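Local coordinates for secreted protein (Streptomyces lividans TK24, PDB 5LXZ), which probably acts as a mononuclear copper-radical oxidase of the galactose oxidase-like AA5 family, carrying a copper centre with two tyrosine and two histidine ligands, at residues 414-419 and 537-542; 501-506 and 593-598; 509-514 and 527-532. The protein carries 1 engineered substitution. All coordinates share one frame; numbering follows the deposited sequence. Where two conformers were deposited one is given.

Interaction 1: residues 414-419 and 537-542. With EDO (1,2-ethanediol), chain K.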
loop_
_atom_site.group_PDB
_atom_site.type_symbol
_atom_site.label_atom_id
_atom_site.label_comp_id
_atom_site.label_asym_id
_atom_site.label_seq_id
_atom_site.Cartn_x
_atom_site.Cartn_y
_atom_site.Cartn_z
ATOM N N PRO A 414 19.132 6.777 3.908
ATOM C CA PRO A 414 19.877 7.919 3.367
ATOM C C PRO A 414 21.254 7.666 2.780
ATOM O O PRO A 414 21.812 8.571 2.136
ATOM C CB PRO A 414 19.932 8.897 4.535
ATOM C CG PRO A 414 19.746 8.081 5.716
ATOM C CD PRO A 414 18.842 6.948 5.335
ATOM N N ASP A 415 21.777 6.463 2.953
ATOM C CA ASP A 415 23.029 6.074 2.331
ATOM C C ASP A 415 22.840 5.356 0.988
ATOM O O ASP A 415 23.794 4.809 0.445
ATOM C CB ASP A 415 23.861 5.223 3.286
ATOM C CG ASP A 415 23.216 3.906 3.615
ATOM O OD1 ASP A 415 22.029 3.686 3.280
ATOM O OD2 ASP A 415 23.893 3.050 4.211
ATOM N N ASP A 416 21.598 5.324 0.483
ATOM C CA ASP A 416 21.210 4.641 -0.769
ATOM C C ASP A 416 20.980 3.152 -0.616
ATOM O O ASP A 416 20.620 2.477 -1.611
ATOM C CB ASP A 416 22.116 4.911 -1.952
ATOM C CG ASP A 416 22.216 6.355 -2.303
ATOM O OD1 ASP A 416 21.265 7.124 -2.073
ATOM O OD2 ASP A 416 23.258 6.761 -2.887
ATOM N N SER A 417 21.130 2.611 0.576
ATOM C CA SER A 417 20.641 1.270 0.839
ATOM C C SER A 417 19.121 1.239 0.986
ATOM O O SER A 417 18.484 2.267 1.186
ATOM C CB SER A 417 21.347 0.656 2.049
ATOM O OG SER A 417 20.959 1.203 3.267
ATOM N N VAL A 418 18.561 0.058 0.802
ATOM C CA VAL A 418 17.153 -0.191 1.032
ATOM C C VAL A 418 17.032 -1.297 2.068
ATOM O O VAL A 418 17.523 -2.393 1.871
ATOM C CB VAL A 418 16.409 -0.586 -0.245
ATOM C CG1 VAL A 418 14.912 -0.785 0.047
ATOM C CG2 VAL A 418 16.586 0.488 -1.310
ATOM N N LEU A 419 16.374 -1.032 3.159
ATOM C CA LEU A 419 16.099 -2.020 4.186
ATOM C C LEU A 419 14.903 -2.851 3.814
ATOM O O LEU A 419 13.806 -2.286 3.676
ATOM C CB LEU A 419 15.891 -1.360 5.543
ATOM C CG LEU A 419 15.574 -2.244 6.732
ATOM C CD1 LEU A 419 16.700 -3.204 7.046
ATOM C CD2 LEU A 419 15.198 -1.391 7.944
ATOM N N LYS A 537 27.522 12.650 -0.092
ATOM C CA LYS A 537 26.190 12.481 -0.680
ATOM C C LYS A 537 25.226 13.382 0.031
ATOM O O LYS A 537 25.268 13.501 1.244
ATOM C CB LYS A 537 25.678 11.060 -0.493
ATOM C CG LYS A 537 26.337 10.010 -1.339
ATOM C CD LYS A 537 25.707 8.669 -1.030
ATOM C CE LYS A 537 26.426 7.576 -1.746
ATOM N NZ LYS A 537 25.843 6.298 -1.300
ATOM N N VAL A 538 24.328 13.986 -0.739
ATOM C CA VAL A 538 23.209 14.715 -0.167
ATOM C C VAL A 538 21.965 14.090 -0.810
ATOM O O VAL A 538 21.895 13.947 -2.040
ATOM C CB VAL A 538 23.294 16.215 -0.481
ATOM C CG1 VAL A 538 22.101 16.995 0.060
ATOM C CG2 VAL A 538 24.589 16.785 0.116
ATOM N N ARG A 539 20.985 13.765 0.016
ATOM C CA ARG A 539 19.756 13.132 -0.445
ATOM C C ARG A 539 18.546 13.870 0.106
ATOM O O ARG A 539 18.480 14.176 1.306
ATOM C CB ARG A 539 19.732 11.673 0.019
ATOM C CG ARG A 539 20.802 10.782 -0.552
ATOM C CD ARG A 539 20.600 10.600 -2.044
ATOM N NE ARG A 539 21.641 9.775 -2.673
ATOM C CZ ARG A 539 22.718 10.252 -3.292
ATOM N NH1 ARG A 539 22.989 11.542 -3.340
ATOM N NH2 ARG A 539 23.583 9.393 -3.834
ATOM N N LEU A 540 17.594 14.118 -0.785
ATOM C CA LEU A 540 16.306 14.646 -0.428
ATOM C C LEU A 540 15.323 13.487 -0.458
ATOM O O LEU A 540 15.127 12.896 -1.508
ATOM C CB LEU A 540 15.953 15.688 -1.440
ATOM C CG LEU A 540 15.165 16.859 -1.080
ATOM C CD1 LEU A 540 15.709 17.639 0.120
ATOM C CD2 LEU A 540 14.965 17.765 -2.306
ATOM N N ILE A 541 14.806 13.095 0.699
ATOM C CA ILE A 541 13.997 11.877 0.808
ATOM C C ILE A 541 12.589 12.254 1.191
ATOM O O ILE A 541 12.353 12.886 2.236
ATOM C CB ILE A 541 14.591 10.892 1.812
ATOM C CG1 ILE A 541 16.062 10.670 1.474
ATOM C CG2 ILE A 541 13.763 9.616 1.789
ATOM C CD1 ILE A 541 16.724 9.557 2.227
ATOM N N ARG A 542 11.646 11.858 0.360
ATOM C CA ARG A 542 10.261 12.162 0.616
ATOM C C ARG A 542 9.785 11.236 1.742
ATOM O O ARG A 542 10.050 10.063 1.703
ATOM C CB ARG A 542 9.437 11.989 -0.646
ATOM C CG ARG A 542 8.072 12.650 -0.565
ATOM C CD ARG A 542 7.370 12.664 -1.919
ATOM N NE ARG A 542 6.067 13.358 -1.888
ATOM C CZ ARG A 542 5.870 14.676 -2.038
ATOM N NH1 ARG A 542 6.867 15.549 -2.266
ATOM N NH2 ARG A 542 4.647 15.125 -2.063
HETATM C C1 EDO K . 25.286 12.802 -5.807
HETATM O O1 EDO K . 25.260 11.485 -5.257
HETATM C C2 EDO K . 25.676 13.887 -4.788
HETATM O O2 EDO K . 24.745 14.023 -3.678
#

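Interaction 2: residues 501-506 and 593-598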
loop_
_atom_site.group_PDB
_atom_site.type_symbol
_atom_site.label_atom_id
_atom_site.label_comp_id
_atom_site.label_asym_id
_atom_site.label_seq_id
_atom_site.Cartn_x
_atom_site.Cartn_y
_atom_site.Cartn_z
ATOM N N PRO A 501 20.188 1.339 12.132
ATOM C CA PRO A 501 21.031 0.650 11.149
ATOM C C PRO A 501 22.530 0.689 11.562
ATOM O O PRO A 501 22.898 1.480 12.413
ATOM C CB PRO A 501 20.800 1.443 9.834
ATOM C CG PRO A 501 19.451 2.076 10.068
ATOM C CD PRO A 501 19.406 2.430 11.509
ATOM N N PRO A 502 23.352 -0.099 10.900
ATOM C CA PRO A 502 24.790 -0.134 11.233
ATOM C C PRO A 502 25.439 1.238 11.198
ATOM O O PRO A 502 26.362 1.526 11.977
ATOM C CB PRO A 502 25.354 -0.994 10.120
ATOM C CG PRO A 502 24.241 -1.906 9.717
ATOM C CD PRO A 502 22.999 -1.092 9.879
ATOM N N TYR A 503 24.956 2.129 10.317
ATOM C CA TYR A 503 25.576 3.448 10.168
ATOM C C TYR A 503 25.502 4.351 11.387
ATOM O O TYR A 503 26.198 5.386 11.418
ATOM C CB TYR A 503 25.110 4.150 8.875
ATOM C CG TYR A 503 23.609 4.422 8.673
ATOM C CD1 TYR A 503 22.820 4.904 9.692
ATOM C CD2 TYR A 503 23.034 4.254 7.437
ATOM C CE1 TYR A 503 21.476 5.169 9.516
ATOM C CE2 TYR A 503 21.678 4.531 7.234
ATOM C CZ TYR A 503 20.917 4.986 8.276
ATOM O OH TYR A 503 19.568 5.251 8.068
ATOM N N LEU A 504 24.702 3.992 12.393
ATOM C CA LEU A 504 24.694 4.733 13.630
ATOM C C LEU A 504 25.559 4.107 14.717
ATOM O O LEU A 504 25.586 4.639 15.827
ATOM C CB LEU A 504 23.293 4.935 14.124
ATOM C CG LEU A 504 22.419 5.775 13.176
ATOM C CD1 LEU A 504 21.122 6.131 13.842
ATOM C CD2 LEU A 504 23.112 7.025 12.638
ATOM N N TYR A 505 26.264 3.043 14.374
ATOM C CA TYR A 505 27.206 2.324 15.297
ATOM C C TYR A 505 28.635 2.421 14.844
ATOM O O TYR A 505 29.417 1.460 14.985
ATOM C CB TYR A 505 26.781 0.865 15.407
ATOM C CG TYR A 505 25.526 0.699 16.191
ATOM C CD1 TYR A 505 25.525 0.853 17.591
ATOM C CD2 TYR A 505 24.296 0.408 15.571
ATOM C CE1 TYR A 505 24.377 0.725 18.329
ATOM C CE2 TYR A 505 23.144 0.246 16.320
ATOM C CZ TYR A 505 23.167 0.430 17.703
ATOM O OH TYR A 505 22.053 0.304 18.501
ATOM N N ARG A 506 28.966 3.597 14.327
ATOM C CA ARG A 506 30.209 3.872 13.618
ATOM C C ARG A 506 30.824 5.113 14.281
ATOM O O ARG A 506 30.618 5.333 15.480
ATOM C CB ARG A 506 29.899 4.048 12.116
ATOM C CG ARG A 506 30.381 2.873 11.288
ATOM C CD ARG A 506 29.278 2.335 10.402
ATOM N NE ARG A 506 29.388 0.901 10.156
ATOM C CZ ARG A 506 28.741 0.287 9.176
ATOM N NH1 ARG A 506 27.950 1.003 8.380
ATOM N NH2 ARG A 506 28.874 -1.024 8.982
ATOM N N GLY A 593 29.909 6.678 5.095
ATOM C CA GLY A 593 28.509 6.276 4.904
ATOM C C GLY A 593 27.601 6.612 6.074
ATOM O O GLY A 593 26.486 6.084 6.165
ATOM N N THR A 594 28.043 7.508 6.944
ATOM C CA THR A 594 27.268 7.883 8.128
ATOM C C THR A 594 26.428 9.120 7.821
ATOM O O THR A 594 26.949 10.149 7.399
ATOM C CB THR A 594 28.175 8.187 9.322
ATOM O OG1 THR A 594 29.037 7.065 9.510
ATOM C CG2 THR A 594 27.380 8.405 10.557
ATOM N N PRO A 595 25.096 9.032 7.993
ATOM C CA PRO A 595 24.226 10.170 7.715
ATOM C C PRO A 595 24.044 11.110 8.876
ATOM O O PRO A 595 24.050 10.684 10.046
ATOM C CB PRO A 595 22.899 9.488 7.396
ATOM C CG PRO A 595 22.890 8.283 8.291
ATOM C CD PRO A 595 24.330 7.832 8.383
ATOM N N SER A 596 23.902 12.382 8.584
ATOM C CA SER A 596 23.376 13.333 9.539
ATOM C C SER A 596 21.964 12.984 9.937
ATOM O O SER A 596 21.324 12.096 9.335
ATOM C CB SER A 596 23.363 14.720 8.922
ATOM O OG SER A 596 22.457 14.796 7.837
ATOM N N LYS A 597 21.472 13.626 10.977
ATOM C CA LYS A 597 20.040 13.743 11.154
ATOM C C LYS A 597 19.520 14.638 10.065
ATOM O O LYS A 597 20.224 15.539 9.607
ATOM C CB LYS A 597 19.701 14.300 12.515
ATOM C CG LYS A 597 20.189 13.399 13.654
ATOM C CD LYS A 597 19.754 13.933 14.993
ATOM C CE LYS A 597 20.342 13.070 16.082
ATOM N NZ LYS A 597 19.932 13.585 17.415
ATOM N N ALA A 598 18.251 14.449 9.674
ATOM C CA ALA A 598 17.714 15.233 8.599
ATOM C C ALA A 598 17.298 16.627 8.973
ATOM O O ALA A 598 16.807 16.844 10.078
ATOM C CB ALA A 598 16.518 14.491 7.974
#

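Interaction 3: residues 509-514 and 527-532. With PO4 (phosphate ion), chain G.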
loop_
_atom_site.group_PDB
_atom_site.type_symbol
_atom_site.label_atom_id
_atom_site.label_comp_id
_atom_site.label_asym_id
_atom_site.label_seq_id
_atom_site.Cartn_x
_atom_site.Cartn_y
_atom_site.Cartn_z
ATOM N N ARG A 509 28.456 11.274 13.698
ATOM C CA ARG A 509 27.777 11.568 12.464
ATOM C C ARG A 509 28.031 13.029 12.074
ATOM O O ARG A 509 28.355 13.875 12.934
ATOM C CB ARG A 509 26.297 11.171 12.572
ATOM C CG ARG A 509 25.473 11.948 13.554
ATOM C CD ARG A 509 24.237 11.174 13.953
ATOM N NE ARG A 509 23.385 10.875 12.806
ATOM C CZ ARG A 509 22.168 10.365 12.876
ATOM N NH1 ARG A 509 21.589 10.060 14.038
ATOM N NH2 ARG A 509 21.525 10.161 11.776
ATOM N N PRO A 510 27.947 13.341 10.773
ATOM C CA PRO A 510 28.033 14.726 10.372
ATOM C C PRO A 510 26.925 15.561 10.991
ATOM O O PRO A 510 25.781 15.111 11.111
ATOM C CB PRO A 510 27.893 14.696 8.842
ATOM C CG PRO A 510 27.523 13.338 8.472
ATOM C CD PRO A 510 27.749 12.435 9.630
ATOM N N ASP A 511 27.286 16.759 11.416
ATOM C CA ASP A 511 26.326 17.719 11.921
ATOM C C ASP A 511 25.662 18.434 10.739
ATOM O O ASP A 511 26.232 18.550 9.657
ATOM C CB ASP A 511 27.025 18.733 12.836
ATOM C CG ASP A 511 28.080 19.549 12.098
ATOM O OD1 ASP A 511 29.060 18.948 11.569
ATOM O OD2 ASP A 511 27.915 20.794 12.006
ATOM N N LEU A 512 24.452 18.940 10.959
ATOM C CA LEU A 512 23.739 19.666 9.927
ATOM C C LEU A 512 22.716 20.586 10.571
ATOM O O LEU A 512 21.890 20.143 11.374
ATOM C CB LEU A 512 23.043 18.661 8.980
ATOM C CG LEU A 512 22.328 19.259 7.775
ATOM C CD1 LEU A 512 23.280 19.938 6.813
ATOM C CD2 LEU A 512 21.556 18.141 7.092
ATOM N N SER A 513 22.795 21.870 10.246
ATOM C CA SER A 513 21.806 22.824 10.717
ATOM C C SER A 513 21.497 23.809 9.623
ATOM O O SER A 513 22.205 23.872 8.611
ATOM C CB SER A 513 22.310 23.535 11.976
ATOM O OG SER A 513 23.557 24.125 11.738
ATOM N N GLY A 514 20.419 24.564 9.819
ATOM C CA GLY A 514 19.958 25.530 8.806
ATOM C C GLY A 514 18.557 25.298 8.284
ATOM O O GLY A 514 18.032 26.166 7.576
ATOM N N PHE A 527 23.445 25.471 4.133
ATOM C CA PHE A 527 23.311 24.883 5.444
ATOM C C PHE A 527 24.666 24.978 6.136
ATOM O O PHE A 527 25.691 25.158 5.489
ATOM C CB PHE A 527 22.903 23.410 5.306
ATOM C CG PHE A 527 21.539 23.223 4.731
ATOM C CD1 PHE A 527 21.333 23.328 3.363
ATOM C CD2 PHE A 527 20.443 22.989 5.579
ATOM C CE1 PHE A 527 20.055 23.162 2.827
ATOM C CE2 PHE A 527 19.167 22.833 5.047
ATOM C CZ PHE A 527 18.991 22.918 3.668
ATOM N N THR A 528 24.649 24.827 7.449
ATOM C CA THR A 528 25.883 24.748 8.228
ATOM C C THR A 528 26.200 23.320 8.590
ATOM O O THR A 528 25.361 22.598 9.157
ATOM C CB THR A 528 25.761 25.597 9.490
ATOM O OG1 THR A 528 25.491 26.947 9.101
ATOM C CG2 THR A 528 27.038 25.568 10.345
ATOM N N SER A 529 27.424 22.916 8.296
ATOM C CA SER A 529 27.943 21.667 8.803
ATOM C C SER A 529 29.424 21.857 9.096
ATOM O O SER A 529 30.182 22.123 8.173
ATOM C CB SER A 529 27.799 20.543 7.785
ATOM O OG SER A 529 28.377 19.357 8.290
ATOM N N ARG A 530 29.808 21.721 10.355
ATOM C CA ARG A 530 31.245 21.673 10.693
ATOM C C ARG A 530 31.962 20.555 9.921
ATOM O O ARG A 530 33.132 20.697 9.537
ATOM C CB ARG A 530 31.427 21.520 12.200
ATOM C CG ARG A 530 30.994 22.757 12.969
ATOM C CD ARG A 530 31.180 22.571 14.471
ATOM N NE ARG A 530 30.302 21.524 15.011
ATOM C CZ ARG A 530 29.027 21.686 15.380
ATOM N NH1 ARG A 530 28.411 22.863 15.283
ATOM N NH2 ARG A 530 28.347 20.642 15.848
ATOM N N ALA A 531 31.238 19.472 9.630
ATOM C CA ALA A 531 31.744 18.365 8.827
ATOM C C ALA A 531 31.474 18.505 7.326
ATOM O O ALA A 531 31.499 17.512 6.597
ATOM C CB ALA A 531 31.114 17.078 9.339
ATOM N N ALA A 532 31.241 19.720 6.837
ATOM C CA ALA A 532 30.898 19.905 5.429
ATOM C C ALA A 532 31.891 19.281 4.458
ATOM O O ALA A 532 31.496 18.675 3.477
ATOM C CB ALA A 532 30.677 21.374 5.090
HETATM P P PO4 G . 21.745 9.733 17.633
HETATM O O1 PO4 G . 21.674 10.673 18.818
HETATM O O2 PO4 G . 20.355 9.776 16.971
HETATM O O3 PO4 G . 22.840 10.155 16.676
HETATM O O4 PO4 G . 22.121 8.342 18.073
HETATM O O HOH W 1 25.656 22.136 12.407
HETATM O O HOH W 2 22.936 27.259 8.749
#

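Interaction 1: residues 414-419 and 537-542
Arg539 lays the NE/NH2 side of its guanidinium alongside the carboxylate of Asp416, their planes 16° apart. This paired salt bridge ties the turn between strands 409-412 and 418-421, in a Kelch blade of the propeller, to strand 535-541 of the C-terminal early-set domain. NE reaches Asp416 OD1 at 2.7 Å along a fairly straight N-H (164°), and NH2 reaches Asp416 OD2 at 2.8 Å; both oxygens use their syn lone pairs. Two nitrogens on two oxygens fix the rotation of both groups. Lys537, its chain extended beyond CG, runs head-on toward Asp416, whereas Arg539 crosses it at about a right angle; NZ stands 3.1 Å from Asp416 OD2, above the carboxylate plane, so OD2 accepts twice. Such a network probably stabilises the ionised aspartate. The lysine adds a weak bond to Asp415 O. Asp415 turns away and closes an Asx turn, its OD1 accepting from both N and OG of Ser417. Further along strand 535-541, Ile541 CD1 packs 3.7 Å from Pro414 CA, and Phe587 also touches the proline. Arg539 NH1 gives to Val538 O, and O1 of an ethanediol, probably from the crystallisation liquor, bridges NH1 and NH2, 3.0 Å from Arg539 NH2.

Interaction 2: residues 501-506 and 593-598
The short 3-10 turn around Tyr503 passes the irregular loop 593-598 most closely at Tyr503 and Thr594, whose CA atoms are 5.2 Å apart. Tyr503 carries the contact, turning one face of its ring to Pro595. CG of that proline sits 3.6 Å from the ring centroid and 12° off its normal, a centred CH-pi contact, while CD of Pro595 lies 3.5 Å from Tyr503 CG. Pro501 lays its CB over the opposite face, so the ring is held between two prolines. With chi1 at 59°, CG stands between the backbone N and the carbonyl carbon; at the ring's far end OH is hydrogen-bonded to Gly470 O. The two segments join the exit of strand 496-500, in the four-stranded sheet of a propeller blade, to the loop between strands 582-590 and 599-603 of the early-set domain. Gly593 O approaches Tyr503 CB to 3.6 Å, and the methyl CG2 of Thr594 rests 3.4 Å from Tyr503 O. Leu504 adds a looser touch, CD2 to Pro595 CD at 4.5 Å. Outside partners also hold the loop: Thr594 N bonds to Asp590 OD1, and Pro595 O accepts from Arg509 NE.

Interaction 3: residues 509-514 and 527-532
Asp511 aims its carboxylate at two consecutive backbone N-H groups. Arg530 N gives to Asp511 OD2 at 2.7 Å. Ala531 N gives to Asp511 OD1 at 3.0 Å, and each oxygen uses its syn lone pair. Both donors belong to the type I turn from Ser529 to Ala532, so one side chain grips the turn through its own peptide groups. Asp511 also offers its carbonyl: Ser529 OG donates to Asp511 O at 2.7 Å, an approach tilted out of the carbonyl plane. That hydroxyl is in place because it stands opposite its own backbone N (chi1 177°). The guanidinium of Arg530 turns a face to Asp511 OD2, with the oxygen 3.7 Å above its plane; the salt bridge is long and rests on charge alone, since no N-H points at the oxygen.

Further along, the two segments run nearly antiparallel. Ser513 and Thr528 form a single hydrogen-bonded pair, N to O both ways, with Ser513 N to Thr528 O at 2.9 Å. Strand 524-528 is an edge strand of the mixed sheet of the early-set domain, an immunoglobulin-like beta fold, and 509-514 is the lead-in to strand 517-518, at the other edge of that sheet.

Leu512 reaches back with CD1, 3.8 Å from Phe527 CB. The Phe527 ring takes Ser513 O at its edge, CD2 being 3.6 Å away, and the Phe527 side chain also touches Met586 and Val601, of strands 582-590 and 599-603. A water then links the polar side, donating to Asp511 OD2 and Thr528 O and accepting from Ser513 OG. At the start of the segment Arg509 NH1 holds O3 of a phosphate, probably from the crystallisation liquor, at 2.9 Å and 167°; Arg471 binds the same ion, while Arg509 NH2 is directed to Asp469 O.

Overall arrangement
Interaction 2 touches both others. Its centre is about 11 Å from that of interaction 1, where Pro414 CD lies 3.3 Å from Tyr503 OH, and about 14 Å from that of interaction 3, where Arg509 NE is 2.8 Å from Pro595 O. Interactions 1 and 3 stay about 7 Å apart at their nearest atoms, although both reach the same early-set sheet. Interactions 1 and 2 join that domain to the propeller; interaction 3 is internal to it. None of their residues binds copper, but the two domains joined by interactions 1 and 2 share the site: Tyr248, Tyr460 and His461 come from the propeller and His548 from the early-set domain, shortly after strand 535-541.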